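Local coordinates for core protein VP7 (Bluetongue virus, PDB 1BVP) that builds, as homotrimers laid on a VP3 scaffold, part of the inner capsid of the virus, at residues 127-132 against 173-178; 121-126 against 249-254; 169-174 against 229-234. All coordinates share one frame; numbering follows the deposited sequence.

Contact 1: 127-132 against 173-178; sequences GFFLET and QIFQGR
F129 and F175 meet through their rings: CZ of F129 lies 3.6 Å from CD1 of F175 in an oblique pair, the planes inclined at 46°. F128 joins the aromatic group, bringing its CE1 to the edge of the F175 ring. With CG anti to the backbone N (chi1 -173°) in F128 but beside it (chi1 -62°) in F129, the two neighbouring rings swing together, and CD1 of F128 sits over the centre of one F129 face.

Backbone oxygens meet the same rings near their planes, where the ring hydrogens are slightly positive: F175 O lies 3.5 Å from F128 CZ, and I174 O 3.6 Å from F129 CE1. Both phenylalanines occupy the middle positions of a type I turn from G127 to L130, in a loop of the jelly-roll beta domain, and their rings reach inward to I159 of strand 158-163 (F129) and V247 of strand 241-252 (F128).

The polar part belongs to R178. Its NH2 donates to E131 O over 2.7 Å, arriving from above the carbonyl plane, while T132 CG2 lies over one guanidinium face, toward its rim. Arginine suits this place because its aliphatic CD can lie 3.8 Å from F129 CD1 while the guanidinium goes on to the carbonyl of E131. Beside it, T132 OG1 bonds to F129 O and, like L130 O, also to R189 of the second subunit.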
ATOM      1  N   GLY A 127      12.498   5.746  -8.920  1.00 24.17           N
ATOM      2  CA  GLY A 127      13.102   5.404 -10.191  1.00 14.90           C
ATOM      3  C   GLY A 127      14.510   4.882 -10.001  1.00 16.66           C
ATOM      4  O   GLY A 127      15.274   5.383  -9.148  1.00 11.89           O
ATOM      5  N   PHE A 128      14.865   3.887 -10.809  1.00 17.16           N
ATOM      6  CA  PHE A 128      16.185   3.298 -10.717  1.00 11.55           C
ATOM      7  C   PHE A 128      17.306   4.330 -10.839  1.00 13.11           C
ATOM      8  O   PHE A 128      18.364   4.183 -10.236  1.00 15.37           O
ATOM      9  CB  PHE A 128      16.340   2.211 -11.766  1.00 12.41           C
ATOM     10  CG  PHE A 128      17.609   1.436 -11.621  1.00 20.74           C
ATOM     11  CD1 PHE A 128      18.780   1.865 -12.233  1.00 18.81           C
ATOM     12  CD2 PHE A 128      17.646   0.282 -10.873  1.00 20.86           C
ATOM     13  CE1 PHE A 128      19.956   1.155 -12.099  1.00 20.92           C
ATOM     14  CE2 PHE A 128      18.830  -0.438 -10.735  1.00 23.53           C
ATOM     15  CZ  PHE A 128      19.982   0.002 -11.354  1.00 24.81           C
ATOM     16  N   PHE A 129      17.068   5.380 -11.619  1.00 18.69           N
ATOM     17  CA  PHE A 129      18.063   6.439 -11.838  1.00 17.07           C
ATOM     18  C   PHE A 129      17.731   7.744 -11.176  1.00 19.02           C
ATOM     19  O   PHE A 129      18.139   8.792 -11.645  1.00 25.43           O
ATOM     20  CB  PHE A 129      18.247   6.717 -13.325  1.00 13.43           C
ATOM     21  CG  PHE A 129      18.753   5.552 -14.094  1.00 10.75           C
ATOM     22  CD1 PHE A 129      20.110   5.207 -14.040  1.00  9.67           C
ATOM     23  CD2 PHE A 129      17.872   4.769 -14.847  1.00  7.06           C
ATOM     24  CE1 PHE A 129      20.594   4.068 -14.734  1.00  5.21           C
ATOM     25  CE2 PHE A 129      18.331   3.653 -15.538  1.00  6.07           C
ATOM     26  CZ  PHE A 129      19.702   3.294 -15.479  1.00  3.54           C
ATOM     27  N   LEU A 130      17.004   7.696 -10.077  1.00 22.31           N
ATOM     28  CA  LEU A 130      16.657   8.911  -9.383  1.00 19.62           C
ATOM     29  C   LEU A 130      17.883   9.721  -8.966  1.00 22.86           C
ATOM     30  O   LEU A 130      17.872  10.947  -9.009  1.00 24.20           O
ATOM     31  CB  LEU A 130      15.841   8.573  -8.146  1.00 21.33           C
ATOM     32  CG  LEU A 130      15.372   9.804  -7.360  1.00 23.49           C
ATOM     33  CD1 LEU A 130      14.036  10.295  -7.911  1.00 20.89           C
ATOM     34  CD2 LEU A 130      15.261   9.461  -5.881  1.00 21.10           C
ATOM     35  N   GLU A 131      18.966   9.056  -8.598  1.00 27.40           N
ATOM     36  CA  GLU A 131      20.104   9.826  -8.139  1.00 29.60           C
ATOM     37  C   GLU A 131      21.184  10.048  -9.165  1.00 28.59           C
ATOM     38  O   GLU A 131      22.328   9.665  -8.965  1.00 32.19           O
ATOM     39  CB  GLU A 131      20.666   9.224  -6.864  1.00 36.46           C
ATOM     40  CG  GLU A 131      19.618   9.093  -5.780  1.00 45.53           C
ATOM     41  CD  GLU A 131      20.188   8.690  -4.437  1.00 50.83           C
ATOM     42  OE1 GLU A 131      21.160   7.893  -4.408  1.00 47.38           O
ATOM     43  OE2 GLU A 131      19.648   9.187  -3.415  1.00 56.02           O
ATOM     44  N   THR A 132      20.816  10.724 -10.244  1.00 25.26           N
ATOM     45  CA  THR A 132      21.725  11.048 -11.332  1.00 21.84           C
ATOM     46  C   THR A 132      21.864  12.573 -11.404  1.00 24.11           C
ATOM     47  O   THR A 132      20.881  13.304 -11.210  1.00 20.78           O
ATOM     48  CB  THR A 132      21.171  10.526 -12.662  1.00 18.56           C
ATOM     49  OG1 THR A 132      19.780  10.888 -12.783  1.00 25.85           O
ATOM     50  CG2 THR A 132      21.313   9.035 -12.733  1.00  8.61           C
ATOM     51  N   GLN A 173      26.818  -1.544 -18.303  1.00 23.37           N
ATOM     52  CA  GLN A 173      27.514  -0.691 -17.348  1.00 25.54           C
ATOM     53  C   GLN A 173      26.822   0.590 -16.949  1.00 23.03           C
ATOM     54  O   GLN A 173      27.162   1.171 -15.914  1.00 24.97           O
ATOM     55  CB  GLN A 173      28.984  -0.427 -17.739  1.00 41.18           C
ATOM     56  CG  GLN A 173      29.241   0.000 -19.188  1.00 64.57           C
ATOM     57  CD  GLN A 173      28.983  -1.116 -20.247  1.00 77.61           C
ATOM     58  OE1 GLN A 173      28.993  -2.324 -19.943  1.00 78.99           O
ATOM     59  NE2 GLN A 173      28.748  -0.695 -21.495  1.00 81.44           N
ATOM     60  N   ILE A 174      25.847   1.031 -17.739  1.00 20.59           N
ATOM     61  CA  ILE A 174      25.117   2.283 -17.437  1.00 21.16           C
ATOM     62  C   ILE A 174      24.251   2.044 -16.183  1.00 25.52           C
ATOM     63  O   ILE A 174      23.997   2.965 -15.387  1.00 29.14           O
ATOM     64  CB  ILE A 174      24.252   2.735 -18.696  1.00 19.14           C
ATOM     65  CG1 ILE A 174      23.526   4.054 -18.476  1.00 18.09           C
ATOM     66  CG2 ILE A 174      23.207   1.698 -19.053  1.00 22.39           C
ATOM     67  CD1 ILE A 174      24.413   5.239 -18.449  1.00 22.07           C
ATOM     68  N   PHE A 175      23.858   0.778 -16.008  1.00 26.32           N
ATOM     69  CA  PHE A 175      23.038   0.309 -14.896  1.00 25.52           C
ATOM     70  C   PHE A 175      23.807  -0.067 -13.635  1.00 31.39           C
ATOM     71  O   PHE A 175      23.215  -0.153 -12.555  1.00 39.64           O
ATOM     72  CB  PHE A 175      22.271  -0.941 -15.300  1.00 20.58           C
ATOM     73  CG  PHE A 175      21.205  -0.698 -16.311  1.00 24.39           C
ATOM     74  CD1 PHE A 175      19.945  -0.258 -15.920  1.00 26.41           C
ATOM     75  CD2 PHE A 175      21.438  -0.940 -17.653  1.00 24.08           C
ATOM     76  CE1 PHE A 175      18.926  -0.065 -16.859  1.00 23.59           C
ATOM     77  CE2 PHE A 175      20.430  -0.751 -18.603  1.00 21.15           C
ATOM     78  CZ  PHE A 175      19.175  -0.315 -18.209  1.00 21.57           C
ATOM     79  N   GLN A 176      25.103  -0.328 -13.766  1.00 30.23           N
ATOM     80  CA  GLN A 176      25.928  -0.785 -12.645  1.00 29.17           C
ATOM     81  C   GLN A 176      26.427   0.267 -11.668  1.00 31.55           C
ATOM     82  O   GLN A 176      26.339   1.468 -11.944  1.00 33.63           O
ATOM     83  CB  GLN A 176      27.035  -1.721 -13.173  1.00 27.36           C
ATOM     84  CG  GLN A 176      26.374  -2.909 -13.964  1.00 35.32           C
ATOM     85  CD  GLN A 176      27.347  -3.858 -14.658  1.00 46.42           C
ATOM     86  OE1 GLN A 176      28.515  -3.508 -14.905  1.00 55.68           O
ATOM     87  NE2 GLN A 176      26.869  -5.067 -14.992  1.00 44.11           N
ATOM     88  N   GLY A 177      26.769  -0.184 -10.457  1.00 34.20           N
ATOM     89  CA  GLY A 177      27.264   0.717  -9.424  1.00 36.78           C
ATOM     90  C   GLY A 177      26.248   1.535  -8.637  1.00 42.27           C
ATOM     91  O   GLY A 177      26.603   2.192  -7.662  1.00 47.06           O
ATOM     92  N   ARG A 178      24.993   1.535  -9.072  1.00 46.99           N
ATOM     93  CA  ARG A 178      23.934   2.277  -8.389  1.00 47.16           C
ATOM     94  C   ARG A 178      22.969   1.270  -7.804  1.00 48.30           C
ATOM     95  O   ARG A 178      22.601   0.288  -8.484  1.00 46.42           O
ATOM     96  CB  ARG A 178      23.174   3.216  -9.349  1.00 47.66           C
ATOM     97  CG  ARG A 178      23.330   2.934 -10.851  1.00 55.27           C
ATOM     98  CD  ARG A 178      22.907   4.125 -11.741  1.00 60.53           C
ATOM     99  NE  ARG A 178      23.387   5.419 -11.244  1.00 63.53           N
ATOM    100  CZ  ARG A 178      22.748   6.178 -10.343  1.00 67.50           C
ATOM    101  NH1 ARG A 178      21.571   5.810  -9.813  1.00 67.72           N
ATOM    102  NH2 ARG A 178      23.319   7.295  -9.914  1.00 68.67           N
TER

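Contact 2: 121-126 against 249-254; sequences PARQPY and FYISMD
The carbonyl oxygen of A122 is gripped from opposite faces of its plane, by S252 N at 3.1 Å and by Q124 NE2 at 2.9 Å. The same amide nitrogen of Q124 also donates to D254 O (3.1 Å), so one side chain ties the A122 carbonyl to the turn that follows strand 241-252. A bend at chi2 (-65°) folds the glutamine back far enough to do this, a reach and a double donor that an amide on a two-carbon arm provides. The bond from A122 N to S252 O closes the antiparallel hydrogen-bonded pair, and Q124 N, at 3.1 Å from Y250 O, extends the pairing beyond R123 and I251.

Two ring contacts accompany the backbone pairing. Q124 lays its CB over one face of the Y250 ring, 3.9 Å from the centroid, a CH-pi contact. On the R123 side, the guanidinium lies flat on F249 in a cation-pi stack, CZ 3.8 Å from the ring centroid and the planes only 14° apart. That leaves the in-plane N-H groups of R123 for polar partners: NH2 bonds to Y126 OH of the third subunit.

D254 likewise looks outward, to a salt bridge with R341 of the third subunit. The contact lies where the chain enters the beta domain after helix 103-116 and leaves it before helix 263-271; strand 241-252 pairs with strand 122-123 and, through I251, with the start of strand 183-195.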
ATOM      1  N   PRO A 121      14.006  -9.670  -0.435  1.00 15.10           N
ATOM      2  CA  PRO A 121      13.750  -8.854  -1.633  1.00 11.98           C
ATOM      3  C   PRO A 121      12.469  -8.041  -1.560  1.00 14.14           C
ATOM      4  O   PRO A 121      11.432  -8.546  -1.159  1.00 20.40           O
ATOM      5  CB  PRO A 121      13.651  -9.900  -2.743  1.00 10.13           C
ATOM      6  CG  PRO A 121      13.192 -11.160  -2.031  1.00 11.42           C
ATOM      7  CD  PRO A 121      14.005 -11.114  -0.752  1.00 10.56           C
ATOM      8  N   ALA A 122      12.523  -6.804  -2.030  1.00 16.12           N
ATOM      9  CA  ALA A 122      11.357  -5.938  -2.050  1.00 13.18           C
ATOM     10  C   ALA A 122      11.405  -4.913  -3.202  1.00 16.37           C
ATOM     11  O   ALA A 122      12.482  -4.350  -3.466  1.00 18.43           O
ATOM     12  CB  ALA A 122      11.308  -5.196  -0.764  1.00 13.27           C
ATOM     13  N   ARG A 123      10.257  -4.673  -3.861  1.00 13.56           N
ATOM     14  CA  ARG A 123      10.131  -3.656  -4.924  1.00  4.32           C
ATOM     15  C   ARG A 123      10.455  -2.311  -4.284  1.00  8.07           C
ATOM     16  O   ARG A 123       9.763  -1.906  -3.345  1.00 13.64           O
ATOM     17  CB  ARG A 123       8.699  -3.481  -5.410  1.00  4.02           C
ATOM     18  CG  ARG A 123       8.268  -4.243  -6.610  1.00 19.08           C
ATOM     19  CD  ARG A 123       6.795  -3.863  -6.933  1.00 31.45           C
ATOM     20  NE  ARG A 123       6.156  -4.600  -8.046  1.00 33.72           N
ATOM     21  CZ  ARG A 123       6.248  -5.914  -8.265  1.00 36.15           C
ATOM     22  NH1 ARG A 123       6.970  -6.724  -7.479  1.00 45.31           N
ATOM     23  NH2 ARG A 123       5.532  -6.446  -9.232  1.00 38.52           N
ATOM     24  N   GLN A 124      11.492  -1.629  -4.778  1.00 14.12           N
ATOM     25  CA  GLN A 124      11.878  -0.308  -4.276  1.00 10.99           C
ATOM     26  C   GLN A 124      10.912   0.739  -4.861  1.00 12.05           C
ATOM     27  O   GLN A 124      10.356   0.557  -5.939  1.00 12.63           O
ATOM     28  CB  GLN A 124      13.319  -0.048  -4.613  1.00 13.77           C
ATOM     29  CG  GLN A 124      14.172  -1.155  -4.080  1.00 15.85           C
ATOM     30  CD  GLN A 124      14.145  -1.175  -2.579  1.00 15.86           C
ATOM     31  OE1 GLN A 124      14.326  -0.139  -1.933  1.00 18.90           O
ATOM     32  NE2 GLN A 124      13.888  -2.339  -2.012  1.00 14.42           N
ATOM     33  N   PRO A 125      10.673   1.828  -4.121  1.00 15.86           N
ATOM     34  CA  PRO A 125       9.765   2.942  -4.457  1.00 16.59           C
ATOM     35  C   PRO A 125      10.032   3.941  -5.564  1.00 26.21           C
ATOM     36  O   PRO A 125       9.084   4.435  -6.200  1.00 30.15           O
ATOM     37  CB  PRO A 125       9.618   3.674  -3.119  1.00  6.87           C
ATOM     38  CG  PRO A 125      10.996   3.477  -2.481  1.00  9.25           C
ATOM     39  CD  PRO A 125      11.377   2.052  -2.833  1.00 12.95           C
ATOM     40  N   TYR A 126      11.297   4.321  -5.730  1.00 28.84           N
ATOM     41  CA  TYR A 126      11.629   5.323  -6.716  1.00 32.38           C
ATOM     42  C   TYR A 126      12.287   4.821  -7.981  1.00 30.24           C
ATOM     43  O   TYR A 126      12.569   3.630  -8.111  1.00 33.34           O
ATOM     44  CB  TYR A 126      12.481   6.372  -6.066  1.00 36.24           C
ATOM     45  CG  TYR A 126      11.919   6.821  -4.753  1.00 38.65           C
ATOM     46  CD1 TYR A 126      10.579   7.281  -4.636  1.00 37.75           C
ATOM     47  CD2 TYR A 126      12.736   6.816  -3.616  1.00 42.62           C
ATOM     48  CE1 TYR A 126      10.080   7.739  -3.382  1.00 42.54           C
ATOM     49  CE2 TYR A 126      12.268   7.263  -2.366  1.00 46.65           C
ATOM     50  CZ  TYR A 126      10.955   7.724  -2.245  1.00 48.36           C
ATOM     51  OH  TYR A 126      10.602   8.166  -0.980  1.00 49.02           O
ATOM     52  N   PHE A 249      10.573  -1.473 -12.653  1.00 17.07           N
ATOM     53  CA  PHE A 249      10.750  -1.566 -11.201  1.00 11.98           C
ATOM     54  C   PHE A 249      11.887  -2.513 -10.947  1.00 13.84           C
ATOM     55  O   PHE A 249      12.248  -3.306 -11.816  1.00 16.90           O
ATOM     56  CB  PHE A 249       9.496  -2.013 -10.435  1.00 16.88           C
ATOM     57  CG  PHE A 249       9.089  -3.428 -10.691  1.00 16.93           C
ATOM     58  CD1 PHE A 249       8.215  -3.739 -11.728  1.00 16.63           C
ATOM     59  CD2 PHE A 249       9.580  -4.459  -9.901  1.00 17.27           C
ATOM     60  CE1 PHE A 249       7.837  -5.067 -11.978  1.00 15.32           C
ATOM     61  CE2 PHE A 249       9.204  -5.787 -10.148  1.00 14.43           C
ATOM     62  CZ  PHE A 249       8.334  -6.087 -11.187  1.00 12.07           C
ATOM     63  N   TYR A 250      12.494  -2.400  -9.777  1.00 16.08           N
ATOM     64  CA  TYR A 250      13.592  -3.291  -9.420  1.00 20.03           C
ATOM     65  C   TYR A 250      13.421  -3.742  -7.961  1.00 21.45           C
ATOM     66  O   TYR A 250      12.651  -3.123  -7.215  1.00 16.83           O
ATOM     67  CB  TYR A 250      14.949  -2.596  -9.599  1.00 14.29           C
ATOM     68  CG  TYR A 250      15.226  -1.432  -8.658  1.00  6.51           C
ATOM     69  CD1 TYR A 250      14.572  -0.206  -8.820  1.00  5.51           C
ATOM     70  CD2 TYR A 250      16.183  -1.540  -7.636  1.00  5.58           C
ATOM     71  CE1 TYR A 250      14.873   0.897  -7.983  1.00  4.17           C
ATOM     72  CE2 TYR A 250      16.498  -0.448  -6.801  1.00  2.00           C
ATOM     73  CZ  TYR A 250      15.845   0.760  -6.993  1.00  6.72           C
ATOM     74  OH  TYR A 250      16.232   1.874  -6.286  1.00 19.70           O
ATOM     75  N   ILE A 251      14.113  -4.816  -7.563  1.00 17.23           N
ATOM     76  CA  ILE A 251      14.025  -5.302  -6.188  1.00 15.46           C
ATOM     77  C   ILE A 251      15.398  -5.359  -5.519  1.00 16.03           C
ATOM     78  O   ILE A 251      16.387  -5.738  -6.136  1.00 17.00           O
ATOM     79  CB  ILE A 251      13.365  -6.711  -6.056  1.00 13.62           C
ATOM     80  CG1 ILE A 251      14.257  -7.759  -6.694  1.00 13.86           C
ATOM     81  CG2 ILE A 251      11.924  -6.738  -6.613  1.00  8.50           C
ATOM     82  CD1 ILE A 251      13.584  -9.066  -6.830  1.00 18.46           C
ATOM     83  N   SER A 252      15.462  -4.946  -4.262  1.00 16.54           N
ATOM     84  CA  SER A 252      16.708  -5.017  -3.537  1.00 15.27           C
ATOM     85  C   SER A 252      16.379  -5.412  -2.092  1.00 16.60           C
ATOM     86  O   SER A 252      15.219  -5.700  -1.788  1.00 15.21           O
ATOM     87  CB  SER A 252      17.440  -3.687  -3.618  1.00 12.38           C
ATOM     88  OG  SER A 252      16.854  -2.717  -2.789  1.00 14.56           O
ATOM     89  N   MET A 253      17.406  -5.512  -1.248  1.00 18.08           N
ATOM     90  CA  MET A 253      17.225  -5.846   0.158  1.00 12.67           C
ATOM     91  C   MET A 253      17.155  -4.620   1.078  1.00 16.69           C
ATOM     92  O   MET A 253      17.437  -4.695   2.273  1.00 22.03           O
ATOM     93  CB  MET A 253      18.255  -6.874   0.627  1.00  7.08           C
ATOM     94  CG  MET A 253      17.894  -8.231   0.046  1.00 12.02           C
ATOM     95  SD  MET A 253      18.855  -9.637   0.616  1.00 23.19           S
ATOM     96  CE  MET A 253      20.206  -8.725   1.018  1.00 21.80           C
ATOM     97  N   ASP A 254      16.768  -3.479   0.522  1.00 12.46           N
ATOM     98  CA  ASP A 254      16.613  -2.303   1.351  1.00 13.96           C
ATOM     99  C   ASP A 254      15.155  -2.393   1.809  1.00 14.97           C
ATOM    100  O   ASP A 254      14.288  -2.868   1.067  1.00 17.83           O
ATOM    101  CB  ASP A 254      16.854  -1.013   0.562  1.00 20.61           C
ATOM    102  CG  ASP A 254      18.288  -0.850   0.124  1.00 26.37           C
ATOM    103  OD1 ASP A 254      19.220  -0.994   0.951  1.00 27.21           O
ATOM    104  OD2 ASP A 254      18.476  -0.585  -1.076  1.00 38.62           O
TER

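Contact 3: 169-174 against 229-234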
ATOM      1  N   GLY A 169      26.749  -3.418 -29.487  1.00 40.24           N
ATOM      2  CA  GLY A 169      27.497  -3.165 -28.265  1.00 36.39           C
ATOM      3  C   GLY A 169      26.769  -3.590 -27.008  1.00 36.03           C
ATOM      4  O   GLY A 169      25.594  -3.972 -27.034  1.00 38.26           O
ATOM      5  N   ASP A 170      27.506  -3.601 -25.906  1.00 37.79           N
ATOM      6  CA  ASP A 170      26.969  -3.986 -24.606  1.00 36.82           C
ATOM      7  C   ASP A 170      26.584  -2.701 -23.891  1.00 39.02           C
ATOM      8  O   ASP A 170      27.331  -1.724 -23.884  1.00 40.20           O
ATOM      9  CB  ASP A 170      28.006  -4.775 -23.798  1.00 34.25           C
ATOM     10  CG  ASP A 170      28.095  -6.251 -24.215  1.00 35.49           C
ATOM     11  OD1 ASP A 170      27.312  -6.715 -25.106  1.00 30.01           O
ATOM     12  OD2 ASP A 170      28.959  -6.951 -23.618  1.00 36.85           O
ATOM     13  N   VAL A 171      25.469  -2.744 -23.191  1.00 38.78           N
ATOM     14  CA  VAL A 171      24.956  -1.559 -22.550  1.00 35.46           C
ATOM     15  C   VAL A 171      24.830  -1.623 -21.007  1.00 35.64           C
ATOM     16  O   VAL A 171      24.650  -0.595 -20.345  1.00 35.51           O
ATOM     17  CB  VAL A 171      23.643  -1.247 -23.281  1.00 34.30           C
ATOM     18  CG1 VAL A 171      22.645  -0.651 -22.397  1.00 42.08           C
ATOM     19  CG2 VAL A 171      23.935  -0.359 -24.434  1.00 29.36           C
ATOM     20  N   GLN A 172      25.071  -2.794 -20.428  1.00 31.55           N
ATOM     21  CA  GLN A 172      24.936  -2.973 -18.984  1.00 27.41           C
ATOM     22  C   GLN A 172      25.621  -2.033 -18.005  1.00 27.85           C
ATOM     23  O   GLN A 172      25.067  -1.774 -16.952  1.00 37.46           O
ATOM     24  CB  GLN A 172      25.332  -4.370 -18.591  1.00 27.89           C
ATOM     25  CG  GLN A 172      26.771  -4.657 -18.900  1.00 29.31           C
ATOM     26  CD  GLN A 172      26.926  -5.471 -20.150  1.00 30.68           C
ATOM     27  OE1 GLN A 172      26.027  -5.525 -21.009  1.00 29.45           O
ATOM     28  NE2 GLN A 172      28.043  -6.171 -20.238  1.00 33.97           N
ATOM     29  N   GLN A 173      26.818  -1.544 -18.303  1.00 23.37           N
ATOM     30  CA  GLN A 173      27.514  -0.691 -17.348  1.00 25.54           C
ATOM     31  C   GLN A 173      26.822   0.590 -16.949  1.00 23.03           C
ATOM     32  O   GLN A 173      27.162   1.171 -15.914  1.00 24.97           O
ATOM     33  CB  GLN A 173      28.984  -0.427 -17.739  1.00 41.18           C
ATOM     34  CG  GLN A 173      29.241   0.000 -19.188  1.00 64.57           C
ATOM     35  CD  GLN A 173      28.983  -1.116 -20.247  1.00 77.61           C
ATOM     36  OE1 GLN A 173      28.993  -2.324 -19.943  1.00 78.99           O
ATOM     37  NE2 GLN A 173      28.748  -0.695 -21.495  1.00 81.44           N
ATOM     38  N   ILE A 174      25.847   1.031 -17.739  1.00 20.59           N
ATOM     39  CA  ILE A 174      25.117   2.283 -17.437  1.00 21.16           C
ATOM     40  C   ILE A 174      24.251   2.044 -16.183  1.00 25.52           C
ATOM     41  O   ILE A 174      23.997   2.965 -15.387  1.00 29.14           O
ATOM     42  CB  ILE A 174      24.252   2.735 -18.696  1.00 19.14           C
ATOM     43  CG1 ILE A 174      23.526   4.054 -18.476  1.00 18.09           C
ATOM     44  CG2 ILE A 174      23.207   1.698 -19.053  1.00 22.39           C
ATOM     45  CD1 ILE A 174      24.413   5.239 -18.449  1.00 22.07           C
ATOM     46  N   ALA A 229      24.261 -10.293 -16.424  1.00 31.13           N
ATOM     47  CA  ALA A 229      24.279 -10.807 -17.795  1.00 28.81           C
ATOM     48  C   ALA A 229      24.370  -9.654 -18.778  1.00 34.96           C
ATOM     49  O   ALA A 229      23.781  -8.598 -18.552  1.00 34.23           O
ATOM     50  CB  ALA A 229      23.028 -11.616 -18.074  1.00 21.67           C
ATOM     51  N   ALA A 230      25.063  -9.875 -19.890  1.00 41.35           N
ATOM     52  CA  ALA A 230      25.242  -8.832 -20.902  1.00 35.44           C
ATOM     53  C   ALA A 230      23.957  -8.392 -21.589  1.00 30.00           C
ATOM     54  O   ALA A 230      23.134  -9.211 -22.042  1.00 29.29           O
ATOM     55  CB  ALA A 230      26.260  -9.261 -21.914  1.00 36.68           C
ATOM     56  N   LEU A 231      23.807  -7.077 -21.653  1.00 25.49           N
ATOM     57  CA  LEU A 231      22.654  -6.426 -22.261  1.00 27.33           C
ATOM     58  C   LEU A 231      23.195  -5.925 -23.590  1.00 27.33           C
ATOM     59  O   LEU A 231      23.850  -4.873 -23.660  1.00 26.01           O
ATOM     60  CB  LEU A 231      22.253  -5.260 -21.373  1.00 27.67           C
ATOM     61  CG  LEU A 231      20.835  -4.793 -21.521  1.00 23.62           C
ATOM     62  CD1 LEU A 231      19.940  -5.989 -21.495  1.00 29.45           C
ATOM     63  CD2 LEU A 231      20.556  -3.910 -20.349  1.00 27.33           C
ATOM     64  N   HIS A 232      22.911  -6.687 -24.635  1.00 26.45           N
ATOM     65  CA  HIS A 232      23.446  -6.424 -25.952  1.00 26.05           C
ATOM     66  C   HIS A 232      22.483  -5.873 -27.003  1.00 28.02           C
ATOM     67  O   HIS A 232      21.516  -6.535 -27.399  1.00 28.94           O
ATOM     68  CB  HIS A 232      24.070  -7.728 -26.428  1.00 34.41           C
ATOM     69  CG  HIS A 232      24.913  -7.592 -27.656  1.00 42.41           C
ATOM     70  ND1 HIS A 232      26.181  -7.046 -27.634  1.00 41.54           N
ATOM     71  CD2 HIS A 232      24.684  -7.967 -28.940  1.00 41.48           C
ATOM     72  CE1 HIS A 232      26.698  -7.094 -28.848  1.00 40.10           C
ATOM     73  NE2 HIS A 232      25.811  -7.648 -29.659  1.00 41.95           N
ATOM     74  N   VAL A 233      22.765  -4.665 -27.481  1.00 30.86           N
ATOM     75  CA  VAL A 233      21.929  -4.056 -28.513  1.00 30.49           C
ATOM     76  C   VAL A 233      22.612  -4.191 -29.884  1.00 29.13           C
ATOM     77  O   VAL A 233      23.829  -4.038 -30.005  1.00 29.39           O
ATOM     78  CB  VAL A 233      21.653  -2.573 -28.238  1.00 30.35           C
ATOM     79  CG1 VAL A 233      20.401  -2.159 -28.993  1.00 29.45           C
ATOM     80  CG2 VAL A 233      21.501  -2.313 -26.736  1.00 28.29           C
ATOM     81  N   HIS A 234      21.829  -4.525 -30.901  1.00 28.24           N
ATOM     82  CA  HIS A 234      22.340  -4.700 -32.252  1.00 32.76           C
ATOM     83  C   HIS A 234      21.422  -4.044 -33.296  1.00 33.08           C
ATOM     84  O   HIS A 234      20.210  -4.317 -33.342  1.00 29.56           O
ATOM     85  CB  HIS A 234      22.485  -6.199 -32.551  1.00 41.62           C
ATOM     86  CG  HIS A 234      22.924  -6.514 -33.950  1.00 46.66           C
ATOM     87  ND1 HIS A 234      23.854  -5.754 -34.635  1.00 48.92           N
ATOM     88  CD2 HIS A 234      22.553  -7.508 -34.796  1.00 46.95           C
ATOM     89  CE1 HIS A 234      24.037  -6.266 -35.844  1.00 48.03           C
ATOM     90  NE2 HIS A 234      23.259  -7.328 -35.966  1.00 45.93           N
TER
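L231, G169 and Q172 bury the most surface here, and each holds the partner segment in a different way. L231 is bound through both backbone polar atoms: its O accepts from V171 N at 2.7 Å, and its N donates to Q172 OE1 at 2.8 Å. Its branched side chain, with CG anti to the backbone N (chi1 -158°), brings CD2 to V171 CG1 and also packs against W225, as befits a leucine on the buried side.

G169 forms an antiparallel hydrogen-bonded pair with V233. G169 N meets V233 O at 3.0 Å and V233 N meets G169 O at 2.9 Å. The glycine is fully extended and has no side chain on the face where V233 stands, and there V171 CG2 approaches V233 CG2 at 3.9 Å; both valines continue onto strand 158-163, V171 at I159 and V161, V233 at L163.

Q172 lies where 169-174 has turned to helical backbone angles and can no longer pair as a strand. OE1 appears to stand in for the V171 carbonyl that a continued strand would offer L231 N: CG sits between the backbone N and the carbonyl carbon (chi1 63°), and a bend at chi2 carries OE1 back to L231 N, which comes from above the amide carbonyl plane.

The non-hydrogen-bonded pair of D170 and H232 puts its side chains on the other face. H232 ND1 donates to D170 OD1 over 2.8 Å, the oxygen close to the ring plane while the carboxylate stands nearly perpendicular, at 85°. Aspartate's short arm sets a carboxylate oxygen level with ND1 of the residue paired across the strands. Such a pairing would be expected to favour the H232 tautomer protonated on ND1, and the nearby negative charge could raise the tendency of the ring to become positively charged.

How the contacts relate
All three contacts lie in the beta domain of VP7 and follow one another outward from the junction with the helical domain. Contact 2 is closest to the centre of the chain, about 13 Å away, with contact 1 at about 22 Å and contact 3 at about 34 Å (centre to centre). Contact 1 connects the other two: the F128 ring meets Y250 edge-to-face, CD2 of F128 being 3.7 Å from CG of Y250, and F175 CE2 touches L231 CD2 at 3.6 Å. Contacts 1 and 3 also share Q173 and I174, whereas the nearest atoms of contacts 2 and 3 stay about 12 Å apart. Contacts 1 and 2 also reach other subunits of the trimer; contact 3 touches none.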